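Long-range contact in ABC transporter (Caldanaerobius, PDB 4G68), which probably binds xylan-derived oligosaccharides outside the cell and delivers them to an ABC transporter for uptake: residues Ala343-Leu357 against Trp360-Glu374. Numbering follows the deposited sequence.
Sequences AKQLSDMDYLIATGL and WKYDNIDQSKVDPLE
W360 lays its indole flat on the helix: K344 CB sits over the six-membered ring, 3.7 Å from its centroid, while A343 CB and S347 CB bear obliquely on the ring system. The W360 backbone N gives a nearly straight hydrogen bond (163°) to S347 OG, and NE1 is satisfied by P149 O of strand 144-160. With an alanine in place of W360, a gap would probably open beside A343 and K344, and P149 O would lose its indole donor. Farther along, Y351 is the main bump. Its CG lies anti to the backbone N (chi1 -170°), which carries the ring out into a hollow of the returning chain: V370 CG1 covers one face, the Y362 ring meets the Y351 ring obliquely, planes 44° apart, and E374 OE2 meets the edge at CD1, 3.6 Å away. L352 CD2 fills the next dimple, between I365 CG2 (3.7 Å), K369 CB and V370 CG1. Past the helix end, E374 tucks its carboxylate in beside A354, with OE2 just 2.7 Å from G356 O, so one of its oxygens probably carries a proton. The chain wraps back along helix 332-353 to enter helix 372-382, within the α/β fold of a periplasmic-type solute-binding protein.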
ATOM      1  N   ALA C 343      10.925  -9.610 -10.538  1.00 23.98           N
ATOM      2  CA  ALA C 343      10.290  -9.693  -9.220  1.00 24.31           C
ATOM      3  C   ALA C 343      11.309  -9.779  -8.086  1.00 24.82           C
ATOM      4  O   ALA C 343      11.273  -8.945  -7.165  1.00 22.89           O
ATOM      5  CB  ALA C 343       9.333 -10.863  -9.168  1.00 25.73           C
ATOM      6  N   LYS C 344      12.226 -10.755  -8.179  1.00 24.33           N
ATOM      7  CA  LYS C 344      13.329 -10.857  -7.216  1.00 25.37           C
ATOM      8  C   LYS C 344      14.122  -9.551  -7.083  1.00 24.19           C
ATOM      9  O   LYS C 344      14.408  -9.113  -5.975  1.00 26.61           O
ATOM     10  CB  LYS C 344      14.274 -12.039  -7.560  1.00 27.44           C
ATOM     11  CG  LYS C 344      15.595 -12.039  -6.788  1.00 24.43           C
ATOM     12  CD  LYS C 344      15.445 -12.298  -5.280  1.00 27.92           C
ATOM     13  CE  LYS C 344      16.776 -12.148  -4.526  1.00 28.83           C
ATOM     14  NZ  LYS C 344      16.611 -12.473  -3.063  1.00 21.59           N
ATOM     15  N   GLN C 345      14.495  -8.940  -8.205  1.00 26.12           N
ATOM     16  CA  GLN C 345      15.244  -7.672  -8.158  1.00 24.06           C
ATOM     17  C   GLN C 345      14.493  -6.505  -7.519  1.00 23.27           C
ATOM     18  O   GLN C 345      15.113  -5.709  -6.804  1.00 23.59           O
ATOM     19  CB  GLN C 345      15.775  -7.266  -9.542  1.00 26.79           C
ATOM     20  CG  GLN C 345      16.735  -8.295 -10.170  1.00 27.61           C
ATOM     21  CD  GLN C 345      17.962  -8.566  -9.313  1.00 31.04           C
ATOM     22  OE1 GLN C 345      18.739  -7.669  -8.999  1.00 35.45           O
ATOM     23  NE2 GLN C 345      18.128  -9.808  -8.919  1.00 37.89           N
ATOM     24  N   LEU C 346      13.208  -6.361  -7.855  1.00 21.52           N
ATOM     25  CA  LEU C 346      12.349  -5.342  -7.256  1.00 23.09           C
ATOM     26  C   LEU C 346      12.224  -5.562  -5.757  1.00 22.57           C
ATOM     27  O   LEU C 346      12.290  -4.579  -5.005  1.00 23.15           O
ATOM     28  CB  LEU C 346      10.953  -5.338  -7.901  1.00 24.37           C
ATOM     29  CG  LEU C 346      10.817  -4.764  -9.342  1.00 22.98           C
ATOM     30  CD1 LEU C 346       9.353  -4.824  -9.775  1.00 22.10           C
ATOM     31  CD2 LEU C 346      11.266  -3.323  -9.384  1.00 23.92           C
ATOM     32  N   SER C 347      12.046  -6.838  -5.343  1.00 20.33           N
ATOM     33  CA  SER C 347      11.924  -7.190  -3.911  1.00 22.15           C
ATOM     34  C   SER C 347      13.195  -6.748  -3.130  1.00 22.04           C
ATOM     35  O   SER C 347      13.100  -6.137  -2.049  1.00 23.61           O
ATOM     36  CB  SER C 347      11.698  -8.693  -3.763  1.00 23.81           C
ATOM     37  OG  SER C 347      11.584  -9.082  -2.366  1.00 22.57           O
ATOM     38  N   ASP C 348      14.386  -7.088  -3.655  1.00 20.83           N
ATOM     39  CA  ASP C 348      15.659  -6.682  -2.996  1.00 19.60           C
ATOM     40  C   ASP C 348      15.857  -5.143  -3.025  1.00 22.40           C
ATOM     41  O   ASP C 348      16.320  -4.538  -2.043  1.00 22.47           O
ATOM     42  CB  ASP C 348      16.843  -7.276  -3.740  1.00 20.60           C
ATOM     43  CG  ASP C 348      17.035  -8.748  -3.505  1.00 22.56           C
ATOM     44  OD1 ASP C 348      16.218  -9.395  -2.806  1.00 19.97           O
ATOM     45  OD2 ASP C 348      18.097  -9.244  -4.026  1.00 22.73           O
ATOM     46  N   MET C 349      15.507  -4.517  -4.149  1.00 22.17           N
ATOM     47  CA  MET C 349      15.561  -3.064  -4.268  1.00 23.58           C
ATOM     48  C   MET C 349      14.684  -2.458  -3.148  1.00 22.95           C
ATOM     49  O   MET C 349      15.147  -1.607  -2.413  1.00 25.42           O
ATOM     50  CB  MET C 349      15.018  -2.616  -5.644  1.00 23.11           C
ATOM     51  CG  MET C 349      14.948  -1.098  -5.820  1.00 25.42           C
ATOM     52  SD  MET C 349      13.949  -0.520  -7.202  1.00 18.99           S
ATOM     53  CE  MET C 349      12.276  -0.628  -6.543  1.00 24.82           C
ATOM     54  N   ASP C 350      13.435  -2.932  -3.034  1.00 21.89           N
ATOM     55  CA  ASP C 350      12.409  -2.413  -2.074  1.00 21.98           C
ATOM     56  C   ASP C 350      12.968  -2.435  -0.663  1.00 24.56           C
ATOM     57  O   ASP C 350      12.904  -1.439   0.083  1.00 25.13           O
ATOM     58  CB  ASP C 350      11.160  -3.334  -2.077  1.00 22.91           C
ATOM     59  CG  ASP C 350      10.129  -2.973  -3.121  1.00 26.13           C
ATOM     60  OD1 ASP C 350      10.274  -1.909  -3.788  1.00 24.88           O
ATOM     61  OD2 ASP C 350       9.142  -3.784  -3.271  1.00 24.36           O
ATOM     62  N   TYR C 351      13.507  -3.597  -0.303  1.00 24.05           N
ATOM     63  CA  TYR C 351      14.167  -3.816   0.990  1.00 26.72           C
ATOM     64  C   TYR C 351      15.307  -2.809   1.276  1.00 27.90           C
ATOM     65  O   TYR C 351      15.372  -2.231   2.385  1.00 28.56           O
ATOM     66  CB  TYR C 351      14.695  -5.248   1.048  1.00 30.41           C
ATOM     67  CG  TYR C 351      15.202  -5.708   2.411  1.00 31.67           C
ATOM     68  CD1 TYR C 351      14.507  -5.378   3.582  1.00 35.38           C
ATOM     69  CD2 TYR C 351      16.346  -6.487   2.517  1.00 35.95           C
ATOM     70  CE1 TYR C 351      14.953  -5.791   4.826  1.00 37.60           C
ATOM     71  CE2 TYR C 351      16.807  -6.927   3.761  1.00 37.03           C
ATOM     72  CZ  TYR C 351      16.104  -6.578   4.905  1.00 38.80           C
ATOM     73  OH  TYR C 351      16.553  -7.008   6.129  1.00 40.39           O
ATOM     74  N   LEU C 352      16.154  -2.567   0.272  1.00 24.38           N
ATOM     75  CA  LEU C 352      17.310  -1.692   0.430  1.00 26.10           C
ATOM     76  C   LEU C 352      16.944  -0.214   0.532  1.00 27.91           C
ATOM     77  O   LEU C 352      17.519   0.513   1.339  1.00 28.47           O
ATOM     78  CB  LEU C 352      18.282  -1.900  -0.730  1.00 29.62           C
ATOM     79  CG  LEU C 352      19.090  -3.201  -0.620  1.00 30.24           C
ATOM     80  CD1 LEU C 352      19.744  -3.565  -1.950  1.00 31.50           C
ATOM     81  CD2 LEU C 352      20.143  -3.007   0.472  1.00 29.02           C
ATOM     82  N   ILE C 353      15.972   0.211  -0.270  1.00 24.78           N
ATOM     83  CA  ILE C 353      15.562   1.594  -0.346  1.00 23.98           C
ATOM     84  C   ILE C 353      14.229   1.954   0.356  1.00 24.33           C
ATOM     85  O   ILE C 353      13.849   3.134   0.362  1.00 27.38           O
ATOM     86  CB  ILE C 353      15.650   2.130  -1.792  1.00 25.69           C
ATOM     87  CG1 ILE C 353      14.445   1.674  -2.627  1.00 26.68           C
ATOM     88  CG2 ILE C 353      16.977   1.690  -2.445  1.00 23.39           C
ATOM     89  CD1 ILE C 353      14.438   2.251  -4.040  1.00 27.32           C
ATOM     90  N   ALA C 354      13.539   0.963   0.927  1.00 20.06           N
ATOM     91  CA  ALA C 354      12.299   1.167   1.708  1.00 20.75           C
ATOM     92  C   ALA C 354      11.063   1.635   0.890  1.00 20.26           C
ATOM     93  O   ALA C 354      10.119   2.212   1.424  1.00 19.53           O
ATOM     94  CB  ALA C 354      12.549   2.037   2.967  1.00 17.40           C
ATOM     95  N   THR C 355      11.085   1.327  -0.403  1.00 21.97           N
ATOM     96  CA  THR C 355       9.914   1.512  -1.274  1.00 23.19           C
ATOM     97  C   THR C 355       8.910   0.375  -1.114  1.00 23.59           C
ATOM     98  O   THR C 355       7.757   0.483  -1.562  1.00 20.46           O
ATOM     99  CB  THR C 355      10.280   1.567  -2.789  1.00 23.82           C
ATOM    100  OG1 THR C 355      11.118   0.443  -3.150  1.00 22.92           O
ATOM    101  CG2 THR C 355      10.909   2.883  -3.159  1.00 22.88           C
ATOM    102  N   GLY C 356       9.360  -0.728  -0.514  1.00 22.84           N
ATOM    103  CA  GLY C 356       8.446  -1.807  -0.149  1.00 23.84           C
ATOM    104  C   GLY C 356       8.969  -2.737   0.935  1.00 23.21           C
ATOM    105  O   GLY C 356      10.068  -2.520   1.461  1.00 19.10           O
ATOM    106  N   LEU C 357       8.149  -3.718   1.306  1.00 22.19           N
ATOM    107  CA  LEU C 357       8.606  -4.840   2.130  1.00 22.62           C
ATOM    108  C   LEU C 357       8.823  -6.078   1.224  1.00 22.19           C
ATOM    109  O   LEU C 357       7.914  -6.424   0.437  1.00 22.97           O
ATOM    110  CB  LEU C 357       7.585  -5.133   3.208  1.00 21.36           C
ATOM    111  CG  LEU C 357       7.526  -4.050   4.287  1.00 24.99           C
ATOM    112  CD1 LEU C 357       6.164  -4.082   4.970  1.00 25.06           C
ATOM    113  CD2 LEU C 357       8.709  -4.175   5.280  1.00 26.63           C
ATOM    114  N   TRP C 360      10.490 -11.702  -1.496  1.00 21.03           N
ATOM    115  CA  TRP C 360      11.487 -12.744  -1.757  1.00 23.35           C
ATOM    116  C   TRP C 360      12.421 -12.784  -0.595  1.00 25.44           C
ATOM    117  O   TRP C 360      12.553 -11.778   0.119  1.00 23.80           O
ATOM    118  CB  TRP C 360      12.295 -12.420  -2.990  1.00 24.87           C
ATOM    119  CG  TRP C 360      11.497 -12.582  -4.257  1.00 25.53           C
ATOM    120  CD1 TRP C 360      10.340 -11.876  -4.636  1.00 22.08           C
ATOM    121  CD2 TRP C 360      11.721 -13.568  -5.320  1.00 25.09           C
ATOM    122  NE1 TRP C 360       9.880 -12.315  -5.863  1.00 22.65           N
ATOM    123  CE2 TRP C 360      10.644 -13.358  -6.310  1.00 23.99           C
ATOM    124  CE3 TRP C 360      12.659 -14.609  -5.536  1.00 23.68           C
ATOM    125  CZ2 TRP C 360      10.568 -14.112  -7.481  1.00 23.95           C
ATOM    126  CZ3 TRP C 360      12.552 -15.357  -6.716  1.00 22.27           C
ATOM    127  CH2 TRP C 360      11.536 -15.111  -7.669  1.00 20.66           C
ATOM    128  N   LYS C 361      13.060 -13.926  -0.383  1.00 22.96           N
ATOM    129  CA  LYS C 361      14.008 -14.060   0.746  1.00 26.54           C
ATOM    130  C   LYS C 361      15.156 -13.135   0.400  1.00 29.02           C
ATOM    131  O   LYS C 361      15.328 -12.781  -0.763  1.00 30.12           O
ATOM    132  CB  LYS C 361      14.498 -15.513   0.940  1.00 28.24           C
ATOM    133  CG  LYS C 361      13.377 -16.494   1.236  1.00 26.53           C
ATOM    134  CD  LYS C 361      13.830 -17.930   1.063  1.00 26.42           C
ATOM    135  CE  LYS C 361      12.866 -18.845   1.810  1.00 27.97           C
ATOM    136  NZ  LYS C 361      13.280 -20.281   1.826  1.00 26.73           N
ATOM    137  N   TYR C 362      15.901 -12.714   1.412  1.00 25.89           N
ATOM    138  CA  TYR C 362      16.816 -11.616   1.254  1.00 29.66           C
ATOM    139  C   TYR C 362      18.124 -11.878   2.011  1.00 31.27           C
ATOM    140  O   TYR C 362      18.792 -10.941   2.441  1.00 35.14           O
ATOM    141  CB  TYR C 362      16.127 -10.306   1.696  1.00 26.91           C
ATOM    142  CG  TYR C 362      15.426 -10.416   3.027  1.00 25.62           C
ATOM    143  CD1 TYR C 362      16.135 -10.241   4.230  1.00 25.54           C
ATOM    144  CD2 TYR C 362      14.056 -10.640   3.097  1.00 26.18           C
ATOM    145  CE1 TYR C 362      15.497 -10.308   5.445  1.00 24.24           C
ATOM    146  CE2 TYR C 362      13.403 -10.714   4.326  1.00 25.87           C
ATOM    147  CZ  TYR C 362      14.136 -10.538   5.499  1.00 25.09           C
ATOM    148  OH  TYR C 362      13.516 -10.617   6.739  1.00 22.86           O
ATOM    149  N   ASP C 363      18.464 -13.165   2.161  1.00 35.49           N
ATOM    150  CA  ASP C 363      19.772 -13.611   2.714  1.00 36.30           C
ATOM    151  C   ASP C 363      20.963 -13.111   1.894  1.00 36.91           C
ATOM    152  O   ASP C 363      22.026 -12.824   2.456  1.00 34.81           O
ATOM    153  CB  ASP C 363      19.836 -15.144   2.774  1.00 40.56           C
ATOM    154  CG  ASP C 363      18.677 -15.745   3.542  1.00 39.54           C
ATOM    155  OD1 ASP C 363      18.610 -15.574   4.780  1.00 41.44           O
ATOM    156  OD2 ASP C 363      17.832 -16.405   2.900  1.00 43.70           O
ATOM    157  N   ASN C 364      20.784 -12.998   0.570  1.00 33.64           N
ATOM    158  CA  ASN C 364      21.817 -12.407  -0.291  1.00 33.65           C
ATOM    159  C   ASN C 364      22.173 -10.944  -0.017  1.00 33.20           C
ATOM    160  O   ASN C 364      23.187 -10.474  -0.571  1.00 31.75           O
ATOM    161  CB  ASN C 364      21.483 -12.564  -1.784  1.00 29.73           C
ATOM    162  CG  ASN C 364      20.100 -11.954  -2.170  1.00 27.52           C
ATOM    163  OD1 ASN C 364      19.987 -11.247  -3.139  1.00 24.22           O
ATOM    164  ND2 ASN C 364      19.064 -12.308  -1.453  1.00 25.61           N
ATOM    165  N   ILE C 365      21.352 -10.246   0.784  1.00 31.95           N
ATOM    166  CA  ILE C 365      21.473  -8.784   1.000  1.00 31.63           C
ATOM    167  C   ILE C 365      22.234  -8.469   2.291  1.00 29.51           C
ATOM    168  O   ILE C 365      22.035  -9.115   3.294  1.00 30.95           O
ATOM    169  CB  ILE C 365      20.081  -8.053   1.065  1.00 32.62           C
ATOM    170  CG1 ILE C 365      19.348  -8.066  -0.302  1.00 31.13           C
ATOM    171  CG2 ILE C 365      20.233  -6.595   1.518  1.00 32.28           C
ATOM    172  CD1 ILE C 365      20.216  -7.833  -1.530  1.00 32.26           C
ATOM    173  N   ASP C 366      23.090  -7.446   2.244  1.00 33.77           N
ATOM    174  CA  ASP C 366      23.838  -7.006   3.420  1.00 33.06           C
ATOM    175  C   ASP C 366      22.976  -6.078   4.260  1.00 34.90           C
ATOM    176  O   ASP C 366      22.746  -4.905   3.893  1.00 31.05           O
ATOM    177  CB  ASP C 366      25.114  -6.307   2.960  1.00 33.52           C
ATOM    178  CG  ASP C 366      26.018  -5.866   4.101  1.00 36.02           C
ATOM    179  OD1 ASP C 366      25.821  -6.200   5.287  1.00 36.70           O
ATOM    180  OD2 ASP C 366      26.974  -5.137   3.756  1.00 37.81           O
ATOM    181  N   GLN C 367      22.514  -6.637   5.372  1.00 31.04           N
ATOM    182  CA  GLN C 367      21.677  -5.991   6.363  1.00 33.44           C
ATOM    183  C   GLN C 367      22.175  -4.596   6.787  1.00 32.24           C
ATOM    184  O   GLN C 367      21.371  -3.746   7.116  1.00 29.65           O
ATOM    185  CB  GLN C 367      21.502  -6.940   7.563  1.00 32.30           C
ATOM    186  CG  GLN C 367      20.666  -6.445   8.750  1.00 39.27           C
ATOM    187  CD  GLN C 367      19.151  -6.645   8.589  1.00 41.92           C
ATOM    188  OE1 GLN C 367      18.367  -5.819   9.063  1.00 47.05           O
ATOM    189  NE2 GLN C 367      18.738  -7.757   7.963  1.00 40.71           N
ATOM    190  N   SER C 368      23.485  -4.367   6.729  1.00 33.50           N
ATOM    191  CA  SER C 368      24.075  -3.108   7.153  1.00 33.49           C
ATOM    192  C   SER C 368      23.809  -1.971   6.128  1.00 33.91           C
ATOM    193  O   SER C 368      24.052  -0.789   6.412  1.00 33.63           O
ATOM    194  CB  SER C 368      25.575  -3.314   7.349  1.00 32.54           C
ATOM    195  OG  SER C 368      26.228  -3.322   6.093  1.00 32.25           O
ATOM    196  N   LYS C 369      23.355  -2.360   4.932  1.00 32.07           N
ATOM    197  CA  LYS C 369      22.979  -1.442   3.862  1.00 35.77           C
ATOM    198  C   LYS C 369      21.486  -1.042   3.926  1.00 34.28           C
ATOM    199  O   LYS C 369      21.058  -0.067   3.311  1.00 36.88           O
ATOM    200  CB  LYS C 369      23.251  -2.090   2.516  1.00 34.74           C
ATOM    201  CG  LYS C 369      23.513  -1.117   1.382  1.00 41.59           C
ATOM    202  CD  LYS C 369      24.258  -1.842   0.260  1.00 45.01           C
ATOM    203  CE  LYS C 369      24.215  -1.097  -1.061  1.00 42.07           C
ATOM    204  NZ  LYS C 369      22.822  -0.994  -1.556  1.00 38.17           N
ATOM    205  N   VAL C 370      20.703  -1.785   4.674  1.00 31.47           N
ATOM    206  CA  VAL C 370      19.276  -1.508   4.696  1.00 32.85           C
ATOM    207  C   VAL C 370      18.933  -0.397   5.693  1.00 29.33           C
ATOM    208  O   VAL C 370      19.601  -0.278   6.723  1.00 26.05           O
ATOM    209  CB  VAL C 370      18.458  -2.789   4.905  1.00 32.18           C
ATOM    210  CG1 VAL C 370      18.992  -3.901   4.022  1.00 31.67           C
ATOM    211  CG2 VAL C 370      18.451  -3.233   6.332  1.00 34.98           C
ATOM    212  N   ASP C 371      17.930   0.425   5.366  1.00 28.95           N
ATOM    213  CA  ASP C 371      17.690   1.615   6.163  1.00 30.20           C
ATOM    214  C   ASP C 371      17.054   1.208   7.482  1.00 29.53           C
ATOM    215  O   ASP C 371      16.213   0.320   7.484  1.00 27.53           O
ATOM    216  CB  ASP C 371      16.832   2.639   5.412  1.00 32.69           C
ATOM    217  CG  ASP C 371      16.758   3.984   6.128  1.00 35.03           C
ATOM    218  OD1 ASP C 371      17.497   4.929   5.760  1.00 35.32           O
ATOM    219  OD2 ASP C 371      15.961   4.084   7.079  1.00 33.49           O
ATOM    220  N   PRO C 372      17.457   1.860   8.592  1.00 28.93           N
ATOM    221  CA  PRO C 372      16.896   1.514   9.886  1.00 30.05           C
ATOM    222  C   PRO C 372      15.386   1.576   9.938  1.00 26.04           C
ATOM    223  O   PRO C 372      14.787   0.763  10.627  1.00 24.40           O
ATOM    224  CB  PRO C 372      17.514   2.540  10.840  1.00 33.46           C
ATOM    225  CG  PRO C 372      18.847   2.833  10.234  1.00 32.69           C
ATOM    226  CD  PRO C 372      18.641   2.742   8.734  1.00 31.72           C
ATOM    227  N   LEU C 373      14.783   2.511   9.199  1.00 27.15           N
ATOM    228  CA  LEU C 373      13.343   2.680   9.141  1.00 20.27           C
ATOM    229  C   LEU C 373      12.648   1.461   8.505  1.00 21.38           C
ATOM    230  O   LEU C 373      11.598   0.998   8.986  1.00 21.08           O
ATOM    231  CB  LEU C 373      12.971   3.981   8.398  1.00 21.67           C
ATOM    232  CG  LEU C 373      11.498   4.406   8.398  1.00 22.94           C
ATOM    233  CD1 LEU C 373      11.020   4.706   9.820  1.00 21.84           C
ATOM    234  CD2 LEU C 373      11.253   5.646   7.494  1.00 23.42           C
ATOM    235  N   GLU C 374      13.265   0.900   7.477  1.00 21.15           N
ATOM    236  CA  GLU C 374      12.805  -0.370   6.911  1.00 21.94           C
ATOM    237  C   GLU C 374      12.760  -1.530   7.924  1.00 20.31           C
ATOM    238  O   GLU C 374      11.794  -2.311   7.968  1.00 22.18           O
ATOM    239  CB  GLU C 374      13.708  -0.759   5.733  1.00 18.85           C
ATOM    240  CG  GLU C 374      13.340  -2.072   5.020  1.00 20.57           C
ATOM    241  CD  GLU C 374      12.090  -2.009   4.104  1.00 23.81           C
ATOM    242  OE1 GLU C 374      11.295  -1.032   4.138  1.00 24.30           O
ATOM    243  OE2 GLU C 374      11.869  -3.010   3.385  1.00 22.18           O
TER
HETATM  244  O   HOH W   1      13.754  -9.475  -1.362  1.00 25.55           O